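Local coordinates for cell division control protein Cdc48 (Mycobacterium smegmatis, PDB 5E7P) that probably binds and hydrolyses ATP as an AAA-family ATPase with two P-loop nucleotide-binding modules, both of which carry ADP here, at residues 648-652 / 738-742; 610-615 / 638-644. One frame throughout, in Å; residues are numbered along the deposited sequence.

Interaction 1 (648-652 / 738-742); sequences LVFVE and LREFA
The ring of F650 lies against L738 and R739, on helix 732-739, and so joins the C-terminal region to strand 645-650, an outermost strand of the five-stranded parallel sheet in the second P-loop ATPase module. CG of F650 is anti to the backbone N (chi1 171°), which turns the ring toward the helix. R739 CA sits over one face in a CH-pi contact, 4.0 Å from the ring centroid; on the same side of the ring, L738 CB lies 3.8 Å from F650 CE1 and R739 CB 3.6 Å from F650 CE2. The opposite face has the backbone N of E652 above its centre. Two residues earlier in the strand, L648 makes a second apolar patch with one methyl: its CD2 lies 3.7 Å from CE2 of F741 and 3.9 Å from CB of A742. F741 also stands edge-to-face with Y525 of the adjacent strand 521-525.

Beyond F650 the contact turns polar. The R739 chain bends at chi3 (-65°) and presents its guanidinium side-on to the E652 carboxylate, the two planes nearly coplanar, 25° apart. A second carboxylate, that of E736, pairs with R739 NH1. Both E652 oxygens are engaged on their syn sides: NE of R739 donates to OE2 at 2.9 Å, and NH2 to OE1 at 3.0 Å.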
loop_
_atom_site.group_PDB
_atom_site.type_symbol
_atom_site.label_atom_id
_atom_site.label_comp_id
_atom_site.label_asym_id
_atom_site.label_seq_id
_atom_site.Cartn_x
_atom_site.Cartn_y
_atom_site.Cartn_z
ATOM N N LEU A 648 13.505 -3.163 -25.971
ATOM C CA LEU A 648 14.450 -2.339 -25.227
ATOM C C LEU A 648 14.017 -0.880 -25.178
ATOM O O LEU A 648 14.061 -0.177 -26.187
ATOM C CB LEU A 648 15.845 -2.442 -25.846
ATOM C CG LEU A 648 16.798 -3.507 -25.297
ATOM C CD1 LEU A 648 16.175 -4.900 -25.327
ATOM C CD2 LEU A 648 18.107 -3.485 -26.075
ATOM N N VAL A 649 13.598 -0.428 -24.002
ATOM C CA VAL A 649 13.229 0.969 -23.818
ATOM C C VAL A 649 14.304 1.698 -23.019
ATOM O O VAL A 649 14.525 1.408 -21.842
ATOM C CB VAL A 649 11.878 1.120 -23.100
ATOM C CG1 VAL A 649 11.498 2.592 -22.998
ATOM C CG2 VAL A 649 10.795 0.334 -23.822
ATOM N N PHE A 650 14.975 2.643 -23.669
ATOM C CA PHE A 650 16.003 3.441 -23.013
ATOM C C PHE A 650 15.415 4.726 -22.438
ATOM O O PHE A 650 14.810 5.520 -23.157
ATOM C CB PHE A 650 17.143 3.760 -23.987
ATOM C CG PHE A 650 18.138 4.752 -23.455
ATOM C CD1 PHE A 650 18.711 4.580 -22.206
ATOM C CD2 PHE A 650 18.513 5.850 -24.210
ATOM C CE1 PHE A 650 19.627 5.493 -21.717
ATOM C CE2 PHE A 650 19.430 6.764 -23.727
ATOM C CZ PHE A 650 19.988 6.585 -22.480
ATOM N N VAL A 651 15.588 4.914 -21.134
ATOM C CA VAL A 651 15.148 6.131 -20.470
ATOM C C VAL A 651 16.282 7.148 -20.466
ATOM O O VAL A 651 17.240 7.025 -19.700
ATOM C CB VAL A 651 14.699 5.856 -19.021
ATOM C CG1 VAL A 651 14.302 7.152 -18.328
ATOM C CG2 VAL A 651 13.551 4.855 -19.002
ATOM N N GLU A 652 16.170 8.146 -21.338
ATOM C CA GLU A 652 17.169 9.202 -21.446
ATOM C C GLU A 652 17.228 10.033 -20.172
ATOM O O GLU A 652 16.224 10.172 -19.472
ATOM C CB GLU A 652 16.837 10.118 -22.628
ATOM C CG GLU A 652 17.071 9.504 -23.997
ATOM C CD GLU A 652 18.441 9.841 -24.560
ATOM O OE1 GLU A 652 19.189 10.600 -23.904
ATOM O OE2 GLU A 652 18.769 9.347 -25.663
ATOM N N LEU A 738 24.991 3.747 -22.245
ATOM C CA LEU A 738 23.643 3.201 -22.145
ATOM C C LEU A 738 22.842 3.449 -23.415
ATOM O O LEU A 738 22.050 2.604 -23.833
ATOM C CB LEU A 738 22.906 3.802 -20.947
ATOM C CG LEU A 738 23.438 3.437 -19.565
ATOM C CD1 LEU A 738 22.551 4.025 -18.488
ATOM C CD2 LEU A 738 23.529 1.931 -19.426
ATOM N N ARG A 739 23.048 4.611 -24.025
ATOM C CA ARG A 739 22.322 4.977 -25.236
ATOM C C ARG A 739 22.720 4.091 -26.415
ATOM O O ARG A 739 21.893 3.779 -27.274
ATOM C CB ARG A 739 22.556 6.451 -25.580
ATOM C CG ARG A 739 21.683 6.964 -26.715
ATOM C CD ARG A 739 21.997 8.411 -27.067
ATOM N NE ARG A 739 21.678 9.338 -25.984
ATOM C CZ ARG A 739 22.587 9.960 -25.240
ATOM N NH1 ARG A 739 23.878 9.756 -25.462
ATOM N NH2 ARG A 739 22.206 10.788 -24.276
ATOM N N GLU A 740 23.985 3.683 -26.444
ATOM C CA GLU A 740 24.504 2.847 -27.522
ATOM C C GLU A 740 24.199 1.363 -27.323
ATOM O O GLU A 740 24.407 0.560 -28.232
ATOM C CB GLU A 740 26.015 3.038 -27.669
ATOM C CG GLU A 740 26.431 4.361 -28.283
ATOM C CD GLU A 740 27.936 4.473 -28.440
ATOM O OE1 GLU A 740 28.655 3.617 -27.882
ATOM O OE2 GLU A 740 28.399 5.414 -29.123
ATOM N N PHE A 741 23.707 1.008 -26.140
ATOM C CA PHE A 741 23.500 -0.393 -25.776
ATOM C C PHE A 741 22.622 -1.171 -26.757
ATOM O O PHE A 741 22.946 -2.302 -27.122
ATOM C CB PHE A 741 22.932 -0.513 -24.357
ATOM C CG PHE A 741 22.588 -1.921 -23.963
ATOM C CD1 PHE A 741 23.576 -2.795 -23.542
ATOM C CD2 PHE A 741 21.280 -2.375 -24.021
ATOM C CE1 PHE A 741 23.264 -4.094 -23.183
ATOM C CE2 PHE A 741 20.963 -3.672 -23.667
ATOM C CZ PHE A 741 21.957 -4.533 -23.246
ATOM N N ALA A 742 21.519 -0.564 -27.183
ATOM C CA ALA A 742 20.546 -1.249 -28.035
ATOM C C ALA A 742 21.099 -1.612 -29.413
ATOM O O ALA A 742 20.616 -2.544 -30.055
ATOM C CB ALA A 742 19.280 -0.418 -28.172
#

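Interaction 2 (610-615 / 638-644); sequences LLTELD and ALLRPGR
R644 turns one face of its guanidinium to L611, whose CD2 methyl lies 3.7 Å above the plane, toward the rim. D615 approaches obliquely and is held side-on by two nitrogens: R644 NE donates to OD1 at 3.0 Å and NH2 to OD2 at 3.1 Å. The NE bond is bent (133°), with OD1 well off the guanidinium plane. The third nitrogen of R644, NH1, donates to the carbonyl O of A638 at 2.8 Å, so all three nitrogens fix the rotation of the group. Alongside, L639 wedges its two methyls among helix leucines, CD2 at 3.6 Å from L611 CD2 and CD1 at 3.6 Å from L614 CD1, with L610 CD2 further along. A water links the backbones, donating to L614 O and to G643 O. G643 occupies the third position of a type II turn from R641 to R644, where its positive phi (90°) suits glycine. The R-P-G-R turn between strands 623-629 and 645-650, braced here against helix 602-617, matches the part of the second region of homology of AAA ATPases that carries the arginine fingers in related family members.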
loop_
_atom_site.group_PDB
_atom_site.type_symbol
_atom_site.label_atom_id
_atom_site.label_comp_id
_atom_site.label_asym_id
_atom_site.label_seq_id
_atom_site.Cartn_x
_atom_site.Cartn_y
_atom_site.Cartn_z
ATOM N N LEU A 610 14.268 -18.755 -14.558
ATOM C CA LEU A 610 13.764 -17.477 -15.045
ATOM C C LEU A 610 13.478 -17.533 -16.545
ATOM O O LEU A 610 12.404 -17.130 -16.997
ATOM C CB LEU A 610 14.759 -16.358 -14.734
ATOM C CG LEU A 610 14.290 -14.938 -15.034
ATOM C CD1 LEU A 610 12.948 -14.681 -14.369
ATOM C CD2 LEU A 610 15.326 -13.926 -14.566
ATOM N N LEU A 611 14.439 -18.047 -17.309
ATOM C CA LEU A 611 14.278 -18.222 -18.750
ATOM C C LEU A 611 13.067 -19.097 -19.053
ATOM O O LEU A 611 12.300 -18.817 -19.975
ATOM C CB LEU A 611 15.536 -18.846 -19.359
ATOM C CG LEU A 611 16.813 -18.008 -19.272
ATOM C CD1 LEU A 611 18.014 -18.788 -19.781
ATOM C CD2 LEU A 611 16.645 -16.716 -20.051
ATOM N N THR A 612 12.904 -20.156 -18.263
ATOM C CA THR A 612 11.776 -21.066 -18.407
ATOM C C THR A 612 10.455 -20.342 -18.183
ATOM O O THR A 612 9.508 -20.511 -18.950
ATOM C CB THR A 612 11.875 -22.252 -17.419
ATOM O OG1 THR A 612 13.106 -22.956 -17.632
ATOM C CG2 THR A 612 10.703 -23.210 -17.606
ATOM N N GLU A 613 10.398 -19.533 -17.129
ATOM C CA GLU A 613 9.188 -18.783 -16.809
ATOM C C GLU A 613 8.893 -17.713 -17.859
ATOM O O GLU A 613 7.736 -17.497 -18.226
ATOM C CB GLU A 613 9.293 -18.153 -15.419
ATOM C CG GLU A 613 9.386 -19.166 -14.290
ATOM C CD GLU A 613 8.222 -20.139 -14.283
ATOM O OE1 GLU A 613 8.442 -21.336 -14.566
ATOM O OE2 GLU A 613 7.087 -19.708 -13.988
ATOM N N LEU A 614 9.938 -17.047 -18.341
ATOM C CA LEU A 614 9.775 -16.025 -19.371
ATOM C C LEU A 614 9.207 -16.623 -20.652
ATOM O O LEU A 614 8.432 -15.978 -21.360
ATOM C CB LEU A 614 11.105 -15.329 -19.665
ATOM C CG LEU A 614 11.639 -14.393 -18.578
ATOM C CD1 LEU A 614 12.989 -13.847 -18.977
ATOM C CD2 LEU A 614 10.666 -13.258 -18.311
ATOM N N ASP A 615 9.590 -17.864 -20.941
ATOM C CA ASP A 615 9.127 -18.539 -22.147
ATOM C C ASP A 615 7.682 -19.005 -22.018
ATOM O O ASP A 615 6.991 -19.183 -23.019
ATOM C CB ASP A 615 10.048 -19.707 -22.509
ATOM C CG ASP A 615 11.429 -19.247 -22.958
ATOM O OD1 ASP A 615 11.606 -18.033 -23.199
ATOM O OD2 ASP A 615 12.334 -20.101 -23.078
ATOM N N ALA A 638 20.974 -14.082 -22.690
ATOM C CA ALA A 638 19.869 -14.994 -22.967
ATOM C C ALA A 638 18.524 -14.400 -22.545
ATOM O O ALA A 638 17.474 -14.825 -23.024
ATOM C CB ALA A 638 20.100 -16.328 -22.278
ATOM N N LEU A 639 18.569 -13.422 -21.645
ATOM C CA LEU A 639 17.375 -12.716 -21.188
ATOM C C LEU A 639 16.821 -11.799 -22.275
ATOM O O LEU A 639 15.642 -11.449 -22.259
ATOM C CB LEU A 639 17.698 -11.872 -19.949
ATOM C CG LEU A 639 17.577 -12.448 -18.535
ATOM C CD1 LEU A 639 16.135 -12.434 -18.075
ATOM C CD2 LEU A 639 18.159 -13.849 -18.433
ATOM N N LEU A 640 17.677 -11.413 -23.215
ATOM C CA LEU A 640 17.333 -10.367 -24.175
ATOM C C LEU A 640 16.961 -10.912 -25.552
ATOM O O LEU A 640 16.766 -10.149 -26.496
ATOM C CB LEU A 640 18.486 -9.365 -24.301
ATOM C CG LEU A 640 19.035 -8.811 -22.985
ATOM C CD1 LEU A 640 20.060 -7.717 -23.239
ATOM C CD2 LEU A 640 17.909 -8.298 -22.099
ATOM N N ARG A 641 16.864 -12.231 -25.660
ATOM C CA ARG A 641 16.517 -12.868 -26.924
ATOM C C ARG A 641 15.018 -12.754 -27.197
ATOM O O ARG A 641 14.231 -12.587 -26.264
ATOM C CB ARG A 641 16.965 -14.332 -26.912
ATOM C CG ARG A 641 18.474 -14.496 -26.824
ATOM C CD ARG A 641 18.879 -15.947 -26.665
ATOM N NE ARG A 641 20.319 -16.076 -26.463
ATOM C CZ ARG A 641 20.934 -17.210 -26.139
ATOM N NH1 ARG A 641 20.235 -18.327 -25.977
ATOM N NH2 ARG A 641 22.252 -17.224 -25.974
ATOM N N PRO A 642 14.623 -12.816 -28.482
ATOM C CA PRO A 642 13.208 -12.764 -28.873
ATOM C C PRO A 642 12.353 -13.773 -28.106
ATOM O O PRO A 642 12.820 -14.867 -27.787
ATOM C CB PRO A 642 13.249 -13.124 -30.358
ATOM C CG PRO A 642 14.570 -12.621 -30.814
ATOM C CD PRO A 642 15.515 -12.826 -29.657
ATOM N N GLY A 643 11.116 -13.392 -27.806
ATOM C CA GLY A 643 10.244 -14.204 -26.981
ATOM C C GLY A 643 10.398 -13.858 -25.512
ATOM O O GLY A 643 9.528 -14.156 -24.695
ATOM N N ARG A 644 11.516 -13.222 -25.176
ATOM C CA ARG A 644 11.789 -12.831 -23.801
ATOM C C ARG A 644 11.776 -11.310 -23.665
ATOM O O ARG A 644 10.867 -10.651 -24.168
ATOM C CB ARG A 644 13.122 -13.422 -23.339
ATOM C CG ARG A 644 13.244 -14.913 -23.628
ATOM C CD ARG A 644 14.383 -15.551 -22.855
ATOM N NE ARG A 644 14.372 -17.007 -22.976
ATOM C CZ ARG A 644 15.295 -17.714 -23.620
ATOM N NH1 ARG A 644 16.318 -17.103 -24.204
ATOM N NH2 ARG A 644 15.199 -19.036 -23.674
HETATM O O HOH W 1 8.480 -13.417 -22.385
#

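Along the chain interaction 2 closes before interaction 1 opens, with 638-644 leading directly into strand 645-650, whose end takes part in interaction 1. Their centres are about 19 Å apart, yet they touch: F741 CZ packs on L640 CD1 at 3.7 Å, so the C-terminal residues reach both the edge strand and the loop before it. The nucleotide lies nearer interaction 1. The side chain of L738 is about 9 Å from a bound ADP, and about 6 Å and 7 Å from those of N630 and K532, which bind it. Interaction 2 lies away from the ADP-binding residues and ties the same loop to helix 602-617.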